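Local coordinates for protein catalase (Bacillus pumilus, PDB 4QOL) that breaks down hydrogen peroxide to water and oxygen as a heme catalase, and shows peroxidase-like reactivity toward phenolic substrates, at residues H200-Y213 and G324-R336. Residues are numbered along the deposited sequence; the frame is centred on the assembly and turned at random.
Sequences HTFRWVNKYGETKY and GIEASEDKLLQGR. With HEM (protoporphyrin IX containing Fe), chain E.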
ATOM      1  N   HIS A 200     -31.766  -2.917   9.168  1.00 16.02           N
ATOM      2  CA  HIS A 200     -32.246  -1.558   9.235  1.00 14.48           C
ATOM      3  C   HIS A 200     -33.544  -1.345   8.494  1.00 16.01           C
ATOM      4  O   HIS A 200     -33.858  -2.035   7.532  1.00 16.67           O
ATOM      5  CB  HIS A 200     -31.268  -0.568   8.580  1.00 14.88           C
ATOM      6  CG  HIS A 200     -29.828  -0.737   9.010  1.00 13.22           C
ATOM      7  ND1 HIS A 200     -29.400  -0.337  10.251  1.00 13.63           N
ATOM      8  CD2 HIS A 200     -28.736  -1.204   8.361  1.00 14.04           C
ATOM      9  CE1 HIS A 200     -28.099  -0.620  10.391  1.00 13.61           C
ATOM     10  NE2 HIS A 200     -27.677  -1.177   9.273  1.00 13.20           N
ATOM     11  N   THR A 201     -34.266  -0.377   8.993  1.00 15.70           N
ATOM     12  CA  THR A 201     -35.300   0.378   8.240  1.00 16.29           C
ATOM     13  C   THR A 201     -34.596   1.189   7.167  1.00 16.85           C
ATOM     14  O   THR A 201     -33.586   1.850   7.418  1.00 16.01           O
ATOM     15  CB  THR A 201     -36.024   1.285   9.180  1.00 16.63           C
ATOM     16  OG1 THR A 201     -36.622   0.491  10.244  1.00 16.71           O
ATOM     17  CG2 THR A 201     -37.088   2.086   8.448  1.00 17.23           C
ATOM     18  N   PHE A 202     -35.116   1.092   5.937  1.00 16.09           N
ATOM     19  CA  PHE A 202     -34.747   1.967   4.870  1.00 16.08           C
ATOM     20  C   PHE A 202     -35.973   2.805   4.450  1.00 16.39           C
ATOM     21  O   PHE A 202     -37.061   2.627   4.966  1.00 17.10           O
ATOM     22  CB  PHE A 202     -34.267   1.125   3.670  1.00 15.94           C
ATOM     23  CG  PHE A 202     -32.996   0.398   3.948  1.00 15.72           C
ATOM     24  CD1 PHE A 202     -31.752   1.061   3.771  1.00 16.42           C
ATOM     25  CD2 PHE A 202     -33.002  -0.870   4.477  1.00 16.56           C
ATOM     26  CE1 PHE A 202     -30.546   0.393   4.140  1.00 15.23           C
ATOM     27  CE2 PHE A 202     -31.816  -1.528   4.809  1.00 16.87           C
ATOM     28  CZ  PHE A 202     -30.618  -0.904   4.662  1.00 16.00           C
ATOM     29  N   ARG A 203     -35.743   3.662   3.516  1.00 16.38           N
ATOM     30  CA  ARG A 203     -36.819   4.484   2.932  1.00 17.43           C
ATOM     31  C   ARG A 203     -37.068   4.042   1.500  1.00 17.42           C
ATOM     32  O   ARG A 203     -36.098   3.996   0.699  1.00 17.86           O
ATOM     33  CB  ARG A 203     -36.416   5.951   2.969  1.00 19.48           C
ATOM     34  CG  ARG A 203     -36.453   6.592   4.344  1.00 22.14           C
ATOM     35  CD  ARG A 203     -36.153   8.112   4.190  1.00 25.89           C
ATOM     36  NE  ARG A 203     -36.383   8.742   5.467  1.00 30.96           N
ATOM     37  CZ  ARG A 203     -37.218   9.753   5.707  1.00 26.42           C
ATOM     38  NH1 ARG A 203     -37.853  10.410   4.746  1.00 25.88           N
ATOM     39  NH2 ARG A 203     -37.341  10.143   6.948  1.00 24.77           N
ATOM     40  N   TRP A 204     -38.340   3.828   1.144  1.00 17.38           N
ATOM     41  CA  TRP A 204     -38.729   3.579  -0.229  1.00 16.98           C
ATOM     42  C   TRP A 204     -39.455   4.808  -0.709  1.00 17.19           C
ATOM     43  O   TRP A 204     -40.322   5.322  -0.011  1.00 19.17           O
ATOM     44  CB  TRP A 204     -39.603   2.343  -0.310  1.00 16.62           C
ATOM     45  CG  TRP A 204     -38.891   1.101  -0.567  1.00 17.52           C
ATOM     46  CD1 TRP A 204     -37.491   0.851  -0.520  1.00 17.59           C
ATOM     47  CD2 TRP A 204     -39.487  -0.137  -0.908  1.00 17.44           C
ATOM     48  NE1 TRP A 204     -37.245  -0.457  -0.839  1.00 17.06           N
ATOM     49  CE2 TRP A 204     -38.438  -1.100  -1.051  1.00 15.89           C
ATOM     50  CE3 TRP A 204     -40.769  -0.546  -1.123  1.00 16.43           C
ATOM     51  CZ2 TRP A 204     -38.673  -2.377  -1.462  1.00 17.28           C
ATOM     52  CZ3 TRP A 204     -41.005  -1.895  -1.412  1.00 17.42           C
ATOM     53  CH2 TRP A 204     -39.954  -2.774  -1.593  1.00 16.67           C
ATOM     54  N   VAL A 205     -39.066   5.320  -1.869  1.00 18.39           N
ATOM     55  CA  VAL A 205     -39.615   6.521  -2.403  1.00 18.29           C
ATOM     56  C   VAL A 205     -40.164   6.164  -3.782  1.00 18.79           C
ATOM     57  O   VAL A 205     -39.430   5.693  -4.629  1.00 16.31           O
ATOM     58  CB  VAL A 205     -38.577   7.668  -2.537  1.00 19.21           C
ATOM     59  CG1 VAL A 205     -39.298   8.952  -2.960  1.00 20.06           C
ATOM     60  CG2 VAL A 205     -37.836   7.862  -1.218  1.00 19.06           C
ATOM     61  N   ASN A 206     -41.444   6.478  -4.008  1.00 18.16           N
ATOM     62  CA  ASN A 206     -42.084   6.203  -5.328  1.00 19.01           C
ATOM     63  C   ASN A 206     -42.004   7.377  -6.362  1.00 19.85           C
ATOM     64  O   ASN A 206     -41.422   8.418  -6.094  1.00 19.63           O
ATOM     65  CB  ASN A 206     -43.511   5.705  -5.127  1.00 20.73           C
ATOM     66  CG  ASN A 206     -44.511   6.809  -4.719  1.00 20.22           C
ATOM     67  OD1 ASN A 206     -44.226   7.994  -4.721  1.00 21.51           O
ATOM     68  ND2 ASN A 206     -45.674   6.374  -4.317  1.00 21.12           N
ATOM     69  N   LYS A 207     -42.558   7.168  -7.547  1.00 19.76           N
ATOM     70  CA  LYS A 207     -42.421   8.175  -8.601  1.00 22.72           C
ATOM     71  C   LYS A 207     -43.126   9.503  -8.257  1.00 23.46           C
ATOM     72  O   LYS A 207     -42.886  10.495  -8.899  1.00 26.01           O
ATOM     73  CB  LYS A 207     -42.988   7.646  -9.943  1.00 23.90           C
ATOM     74  CG  LYS A 207     -44.502   7.505  -9.992  1.00 25.76           C
ATOM     75  CD  LYS A 207     -44.934   6.727 -11.239  1.00 28.77           C
ATOM     76  CE  LYS A 207     -46.413   6.537 -11.383  1.00 30.96           C
ATOM     77  NZ  LYS A 207     -46.927   6.045 -12.716  1.00 33.14           N
ATOM     78  N   TYR A 208     -44.033   9.478  -7.291  1.00 24.34           N
ATOM     79  CA  TYR A 208     -44.721  10.724  -6.864  1.00 26.70           C
ATOM     80  C   TYR A 208     -43.956  11.403  -5.728  1.00 27.34           C
ATOM     81  O   TYR A 208     -44.385  12.438  -5.233  1.00 27.79           O
ATOM     82  CB  TYR A 208     -46.123  10.395  -6.395  1.00 28.74           C
ATOM     83  CG  TYR A 208     -46.975   9.766  -7.469  1.00 28.42           C
ATOM     84  CD1 TYR A 208     -47.328  10.492  -8.590  1.00 32.18           C
ATOM     85  CD2 TYR A 208     -47.384   8.444  -7.386  1.00 29.22           C
ATOM     86  CE1 TYR A 208     -48.125   9.916  -9.570  1.00 31.03           C
ATOM     87  CE2 TYR A 208     -48.165   7.853  -8.383  1.00 29.99           C
ATOM     88  CZ  TYR A 208     -48.535   8.601  -9.471  1.00 30.78           C
ATOM     89  OH  TYR A 208     -49.305   8.053 -10.474  1.00 32.29           O
ATOM     90  N   GLY A 209     -42.871  10.803  -5.270  1.00 25.30           N
ATOM     91  CA  GLY A 209     -42.081  11.394  -4.165  1.00 22.99           C
ATOM     92  C   GLY A 209     -42.593  10.999  -2.793  1.00 22.36           C
ATOM     93  O   GLY A 209     -42.106  11.549  -1.816  1.00 21.70           O
ATOM     94  N   GLU A 210     -43.494  10.042  -2.715  1.00 21.38           N
ATOM     95  CA  GLU A 210     -44.055   9.568  -1.461  1.00 22.24           C
ATOM     96  C   GLU A 210     -43.121   8.539  -0.859  1.00 23.17           C
ATOM     97  O   GLU A 210     -42.622   7.679  -1.590  1.00 22.06           O
ATOM     98  CB  GLU A 210     -45.456   8.962  -1.638  1.00 26.56           C
ATOM     99  CG  GLU A 210     -46.461   9.970  -2.187  1.00 30.55           C
ATOM    100  CD  GLU A 210     -47.676   9.382  -2.907  1.00 34.99           C
ATOM    101  OE1 GLU A 210     -47.770   8.158  -3.252  1.00 33.19           O
ATOM    102  OE2 GLU A 210     -48.599  10.224  -3.124  1.00 37.03           O
ATOM    103  N   THR A 211     -42.910   8.658   0.438  1.00 21.39           N
ATOM    104  CA  THR A 211     -41.940   7.804   1.183  1.00 22.40           C
ATOM    105  C   THR A 211     -42.633   6.878   2.176  1.00 21.46           C
ATOM    106  O   THR A 211     -43.577   7.290   2.877  1.00 20.27           O
ATOM    107  CB  THR A 211     -40.936   8.673   1.967  1.00 22.06           C
ATOM    108  OG1 THR A 211     -40.240   9.534   1.075  1.00 23.72           O
ATOM    109  CG2 THR A 211     -39.899   7.763   2.726  1.00 21.70           C
ATOM    110  N   LYS A 212     -42.177   5.610   2.221  1.00 21.59           N
ATOM    111  CA  LYS A 212     -42.566   4.666   3.264  1.00 20.99           C
ATOM    112  C   LYS A 212     -41.268   4.115   3.851  1.00 19.14           C
ATOM    113  O   LYS A 212     -40.238   4.043   3.176  1.00 18.94           O
ATOM    114  CB  LYS A 212     -43.329   3.466   2.720  1.00 25.80           C
ATOM    115  CG  LYS A 212     -44.567   3.808   1.944  1.00 31.14           C
ATOM    116  CD  LYS A 212     -45.779   3.477   2.735  1.00 35.79           C
ATOM    117  CE  LYS A 212     -47.005   3.784   1.901  1.00 39.66           C
ATOM    118  NZ  LYS A 212     -48.062   4.251   2.820  1.00 43.83           N
ATOM    119  N   TYR A 213     -41.322   3.801   5.126  1.00 17.84           N
ATOM    120  CA  TYR A 213     -40.288   2.971   5.738  1.00 16.50           C
ATOM    121  C   TYR A 213     -40.462   1.506   5.328  1.00 16.03           C
ATOM    122  O   TYR A 213     -41.556   1.000   5.202  1.00 15.66           O
ATOM    123  CB  TYR A 213     -40.341   3.041   7.242  1.00 17.57           C
ATOM    124  CG  TYR A 213     -39.887   4.325   7.921  1.00 19.26           C
ATOM    125  CD1 TYR A 213     -38.723   5.004   7.544  1.00 20.53           C
ATOM    126  CD2 TYR A 213     -40.620   4.839   8.968  1.00 21.28           C
ATOM    127  CE1 TYR A 213     -38.320   6.142   8.200  1.00 20.60           C
ATOM    128  CE2 TYR A 213     -40.189   5.944   9.661  1.00 22.60           C
ATOM    129  CZ  TYR A 213     -39.046   6.583   9.269  1.00 23.90           C
ATOM    130  OH  TYR A 213     -38.612   7.658   9.971  1.00 28.66           O
ATOM    131  N   GLY A 324     -35.017   5.454  -5.692  1.00 17.37           N
ATOM    132  CA  GLY A 324     -36.204   4.862  -5.027  1.00 16.80           C
ATOM    133  C   GLY A 324     -35.948   4.132  -3.725  1.00 16.27           C
ATOM    134  O   GLY A 324     -36.863   3.744  -3.026  1.00 14.97           O
ATOM    135  N   ILE A 325     -34.661   3.906  -3.421  1.00 16.09           N
ATOM    136  CA  ILE A 325     -34.278   3.266  -2.150  1.00 16.11           C
ATOM    137  C   ILE A 325     -33.213   4.097  -1.487  1.00 17.33           C
ATOM    138  O   ILE A 325     -32.152   4.344  -2.079  1.00 16.98           O
ATOM    139  CB  ILE A 325     -33.722   1.870  -2.399  1.00 16.66           C
ATOM    140  CG1 ILE A 325     -34.674   1.000  -3.235  1.00 17.34           C
ATOM    141  CG2 ILE A 325     -33.486   1.141  -1.074  1.00 15.91           C
ATOM    142  CD1 ILE A 325     -34.212  -0.400  -3.621  1.00 18.31           C
ATOM    143  N   GLU A 326     -33.527   4.568  -0.287  1.00 18.06           N
ATOM    144  CA  GLU A 326     -32.703   5.521   0.439  1.00 16.95           C
ATOM    145  C   GLU A 326     -32.398   5.043   1.868  1.00 16.36           C
ATOM    146  O   GLU A 326     -33.093   4.188   2.398  1.00 15.92           O
ATOM    147  CB  GLU A 326     -33.393   6.881   0.454  1.00 17.87           C
ATOM    148  CG  GLU A 326     -33.401   7.473  -0.956  1.00 19.82           C
ATOM    149  CD  GLU A 326     -34.039   8.814  -1.104  1.00 19.93           C
ATOM    150  OE1 GLU A 326     -34.136   9.540  -0.104  1.00 25.28           O
ATOM    151  OE2 GLU A 326     -34.407   9.148  -2.270  1.00 21.12           O
ATOM    152  N   ALA A 327     -31.349   5.622   2.470  1.00 15.60           N
ATOM    153  CA  ALA A 327     -31.050   5.345   3.889  1.00 16.37           C
ATOM    154  C   ALA A 327     -32.150   5.904   4.759  1.00 16.01           C
ATOM    155  O   ALA A 327     -32.811   6.906   4.401  1.00 17.86           O
ATOM    156  CB  ALA A 327     -29.697   5.942   4.276  1.00 15.83           C
ATOM    157  N   SER A 328     -32.420   5.286   5.875  1.00 16.22           N
ATOM    158  CA  SER A 328     -33.116   5.973   6.917  1.00 17.28           C
ATOM    159  C   SER A 328     -32.103   6.685   7.821  1.00 18.67           C
ATOM    160  O   SER A 328     -30.861   6.458   7.740  1.00 21.49           O
ATOM    161  CB  SER A 328     -33.948   5.023   7.749  1.00 17.93           C
ATOM    162  OG  SER A 328     -33.146   4.227   8.650  1.00 15.98           O
ATOM    163  N   GLU A 329     -32.671   7.378   8.797  1.00 18.72           N
ATOM    164  CA  GLU A 329     -31.933   8.070   9.862  1.00 19.31           C
ATOM    165  C   GLU A 329     -31.227   7.194  10.917  1.00 19.33           C
ATOM    166  O   GLU A 329     -30.487   7.709  11.749  1.00 19.12           O
ATOM    167  CB  GLU A 329     -32.926   9.069  10.479  1.00 23.51           C
ATOM    168  CG  GLU A 329     -34.275   8.404  10.782  1.00 27.84           C
ATOM    169  CD  GLU A 329     -35.441   8.422   9.666  1.00 29.98           C
ATOM    170  OE1 GLU A 329     -35.344   8.321   8.414  1.00 23.10           O
ATOM    171  OE2 GLU A 329     -36.636   8.454  10.086  1.00 41.68           O
ATOM    172  N   ASP A 330     -31.397   5.885  10.834  1.00 17.17           N
ATOM    173  CA  ASP A 330     -30.804   4.920  11.762  1.00 16.75           C
ATOM    174  C   ASP A 330     -29.280   5.239  11.932  1.00 17.55           C
ATOM    175  O   ASP A 330     -28.586   5.235  10.937  1.00 15.36           O
ATOM    176  CB  ASP A 330     -31.102   3.543  11.153  1.00 17.50           C
ATOM    177  CG  ASP A 330     -30.426   2.347  11.889  1.00 19.63           C
ATOM    178  OD1 ASP A 330     -29.295   2.501  12.346  1.00 17.26           O
ATOM    179  OD2 ASP A 330     -30.976   1.226  11.797  1.00 17.90           O
ATOM    180  N   LYS A 331     -28.799   5.467  13.183  1.00 15.14           N
ATOM    181  CA  LYS A 331     -27.516   6.051  13.367  1.00 15.88           C
ATOM    182  C   LYS A 331     -26.408   4.958  13.180  1.00 14.78           C
ATOM    183  O   LYS A 331     -25.262   5.303  13.008  1.00 17.07           O
ATOM    184  CB  LYS A 331     -27.329   6.661  14.763  1.00 16.70           C
ATOM    185  CG  LYS A 331     -28.258   7.828  15.075  1.00 18.00           C
ATOM    186  CD  LYS A 331     -27.976   8.382  16.476  1.00 19.42           C
ATOM    187  CE  LYS A 331     -29.107   9.288  16.918  1.00 18.55           C
ATOM    188  NZ  LYS A 331     -28.820   9.784  18.274  1.00 16.45           N
ATOM    189  N   LEU A 332     -26.823   3.700  13.269  1.00 14.21           N
ATOM    190  CA  LEU A 332     -25.920   2.558  13.007  1.00 13.92           C
ATOM    191  C   LEU A 332     -25.715   2.481  11.472  1.00 13.94           C
ATOM    192  O   LEU A 332     -24.553   2.532  11.007  1.00 14.06           O
ATOM    193  CB  LEU A 332     -26.563   1.298  13.585  1.00 14.16           C
ATOM    194  CG  LEU A 332     -25.601   0.090  13.583  1.00 13.25           C
ATOM    195  CD1 LEU A 332     -24.520   0.256  14.648  1.00 13.92           C
ATOM    196  CD2 LEU A 332     -26.437  -1.133  13.780  1.00 13.54           C
ATOM    197  N   LEU A 333     -26.812   2.532  10.726  1.00 13.36           N
ATOM    198  CA  LEU A 333     -26.742   2.600   9.229  1.00 13.98           C
ATOM    199  C   LEU A 333     -25.908   3.787   8.742  1.00 16.01           C
ATOM    200  O   LEU A 333     -25.074   3.637   7.843  1.00 15.94           O
ATOM    201  CB  LEU A 333     -28.114   2.656   8.642  1.00 15.17           C
ATOM    202  CG  LEU A 333     -28.215   2.864   7.125  1.00 14.32           C
ATOM    203  CD1 LEU A 333     -27.499   1.776   6.353  1.00 15.11           C
ATOM    204  CD2 LEU A 333     -29.718   2.914   6.733  1.00 16.02           C
ATOM    205  N   GLN A 334     -26.117   4.935   9.339  1.00 15.57           N
ATOM    206  CA  GLN A 334     -25.410   6.105   8.891  1.00 16.52           C
ATOM    207  C   GLN A 334     -23.880   5.924   8.832  1.00 15.81           C
ATOM    208  O   GLN A 334     -23.245   6.347   7.887  1.00 14.68           O
ATOM    209  CB  GLN A 334     -25.794   7.337   9.716  1.00 18.88           C
ATOM    210  CG  GLN A 334     -27.258   7.742   9.595  1.00 18.11           C
ATOM    211  CD  GLN A 334     -27.576   8.615   8.414  1.00 17.42           C
ATOM    212  OE1 GLN A 334     -26.914   9.622   8.191  1.00 15.19           O
ATOM    213  NE2 GLN A 334     -28.543   8.229   7.635  1.00 16.99           N
ATOM    214  N   GLY A 335     -23.306   5.357   9.869  1.00 14.05           N
ATOM    215  CA  GLY A 335     -21.895   5.085   9.881  1.00 13.81           C
ATOM    216  C   GLY A 335     -21.469   4.093   8.828  1.00 14.09           C
ATOM    217  O   GLY A 335     -20.355   4.182   8.286  1.00 12.70           O
ATOM    218  N   ARG A 336     -22.289   3.079   8.615  1.00 12.73           N
ATOM    219  CA  ARG A 336     -21.970   2.034   7.597  1.00 12.47           C
ATOM    220  C   ARG A 336     -21.827   2.623   6.261  1.00 12.82           C
ATOM    221  O   ARG A 336     -21.033   2.199   5.441  1.00 13.73           O
ATOM    222  CB  ARG A 336     -23.056   0.938   7.597  1.00 12.36           C
ATOM    223  CG  ARG A 336     -23.171   0.133   8.891  1.00 13.06           C
ATOM    224  CD  ARG A 336     -24.305  -0.901   8.818  1.00 12.81           C
ATOM    225  NE  ARG A 336     -23.924  -2.011   7.910  1.00 12.69           N
ATOM    226  CZ  ARG A 336     -24.764  -2.823   7.302  1.00 12.45           C
ATOM    227  NH1 ARG A 336     -26.030  -2.648   7.455  1.00 15.37           N
ATOM    228  NH2 ARG A 336     -24.331  -3.809   6.534  1.00 11.94           N
TER
HETATM  229  CHA HEM E 501     -18.527  -6.414   6.485  0.50 11.44           C
HETATM  230  CHB HEM E 501     -18.388  -2.328   9.097  0.50 11.38           C
HETATM  231  CHC HEM E 501     -22.896  -3.429  10.903  0.50 11.70           C
HETATM  232  CHD HEM E 501     -23.158  -7.058   7.702  0.50 11.68           C
HETATM  233  C1A HEM E 501     -18.095  -5.233   7.069  0.50 11.90           C
HETATM  234  C2A HEM E 501     -16.812  -4.628   6.872  0.50 12.00           C
HETATM  235  C3A HEM E 501     -16.779  -3.481   7.604  0.50 11.81           C
HETATM  236  C4A HEM E 501     -18.027  -3.372   8.244  0.50 11.64           C
HETATM  237  CMA HEM E 501     -15.744  -2.400   7.725  0.50 11.00           C
HETATM  238  CAA HEM E 501     -15.752  -5.172   5.969  0.50 11.68           C
HETATM  239  CBA HEM E 501     -16.268  -4.946   4.532  0.50 12.41           C
HETATM  240  CGA HEM E 501     -15.240  -5.268   3.513  0.50 12.77           C
HETATM  241  O1A HEM E 501     -15.608  -5.371   2.325  0.50 14.19           O
HETATM  242  O2A HEM E 501     -14.025  -5.328   3.807  0.50 12.33           O
HETATM  243  C1B HEM E 501     -19.618  -2.335   9.812  0.50 11.68           C
HETATM  244  C2B HEM E 501     -19.961  -1.297  10.735  0.50 11.46           C
HETATM  245  C3B HEM E 501     -21.193  -1.591  11.261  0.50 11.30           C
HETATM  246  C4B HEM E 501     -21.659  -2.820  10.603  0.50 11.40           C
HETATM  247  CMB HEM E 501     -19.092  -0.105  11.043  0.50 11.98           C
HETATM  248  CAB HEM E 501     -22.003  -0.835  12.217  0.50 11.38           C
HETATM  249  CBB HEM E 501     -21.691   0.438  12.473  0.50 12.26           C
HETATM  250  C1C HEM E 501     -23.360  -4.522  10.171  0.50 11.92           C
HETATM  251  C2C HEM E 501     -24.681  -4.905  10.130  0.50 12.05           C
HETATM  252  C3C HEM E 501     -24.748  -5.941   9.250  0.50 11.67           C
HETATM  253  C4C HEM E 501     -23.472  -6.150   8.678  0.50 12.01           C
HETATM  254  CMC HEM E 501     -25.769  -4.320  11.005  0.50 11.80           C
HETATM  255  CAC HEM E 501     -25.942  -6.582   8.812  0.50 12.51           C
HETATM  256  CBC HEM E 501     -27.062  -5.880   8.860  0.50 12.74           C
HETATM  257  C1D HEM E 501     -21.877  -7.137   7.134  0.50 11.43           C
HETATM  258  C2D HEM E 501     -21.544  -8.173   6.156  0.50 11.05           C
HETATM  259  C3D HEM E 501     -20.257  -8.035   5.824  0.50 10.61           C
HETATM  260  C4D HEM E 501     -19.803  -6.887   6.602  0.50 11.46           C
HETATM  261  CMD HEM E 501     -22.534  -9.196   5.682  0.50 10.93           C
HETATM  262  CAD HEM E 501     -19.456  -8.852   4.841  0.50 10.40           C
HETATM  263  CBD HEM E 501     -19.796  -8.295   3.441  0.50 10.48           C
HETATM  264  CGD HEM E 501     -19.008  -9.159   2.500  0.50 10.87           C
HETATM  265  O1D HEM E 501     -19.500 -10.239   2.192  0.50 10.55           O
HETATM  266  O2D HEM E 501     -17.891  -8.798   2.043  0.50 10.68           O
HETATM  267  NA  HEM E 501     -18.867  -4.425   7.909  0.50 12.83           N
HETATM  268  NB  HEM E 501     -20.658  -3.188   9.786  0.50 11.60           N
HETATM  269  NC  HEM E 501     -22.639  -5.228   9.233  0.50 12.34           N
HETATM  270  ND  HEM E 501     -20.815  -6.378   7.381  0.50 11.80           N
HETATM  271 FE   HEM E 501     -20.745  -4.848   8.538  0.50 14.59          FE
HETATM  272  O   HOH W   1     -33.685   0.868  11.505  1.00 21.66           O
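Asp330 OD2 is gripped twice: His200 ND1 reaches it at 2.7 Å from above the carboxylate plane, and water 1, held by Thr201 N, donates to it. Asp330 OD1 caps helix 331-348, accepting from Leu333 N at 3.0 Å. At the far edge of the imidazole, Arg336 NH1 donates to His200 NE2 (2.9 Å), nearly in both planes; the Arg336 guanidinium lies flat over a heme pyrrole, its NH2 hydrogen-bonded to Tyr340 OH and Val128 O. This matches the proximal tyrosine-arginine-histidine-aspartate chain of heme catalases. The backbone holds Leu333 CB over the His200 face, a CH-pi contact 3.6 Å from the ring centroid, and CG anti to N (chi1 174°) sends Leu333 CD2 to Phe202 CE1 (3.7 Å). A leucine in place of His200 would probably leave Arg336 NH1 without its acceptor and Asp330 OD2 with the water but no imidazole N-H. Ser328 OG donates to Thr201 O at 2.7 Å, and extended Arg203 grips Glu329 OE1 side-on through NE and NH2. Strand 325-327 pairs antiparallel with 202-205, Arg203 and Glu326 forming the hydrogen-bonded pair. Strand 211-220 borders 202-205 on its other edge, and past Ser328-Asp330 the chain enters helix 331-348, carrying Arg336 to the heme.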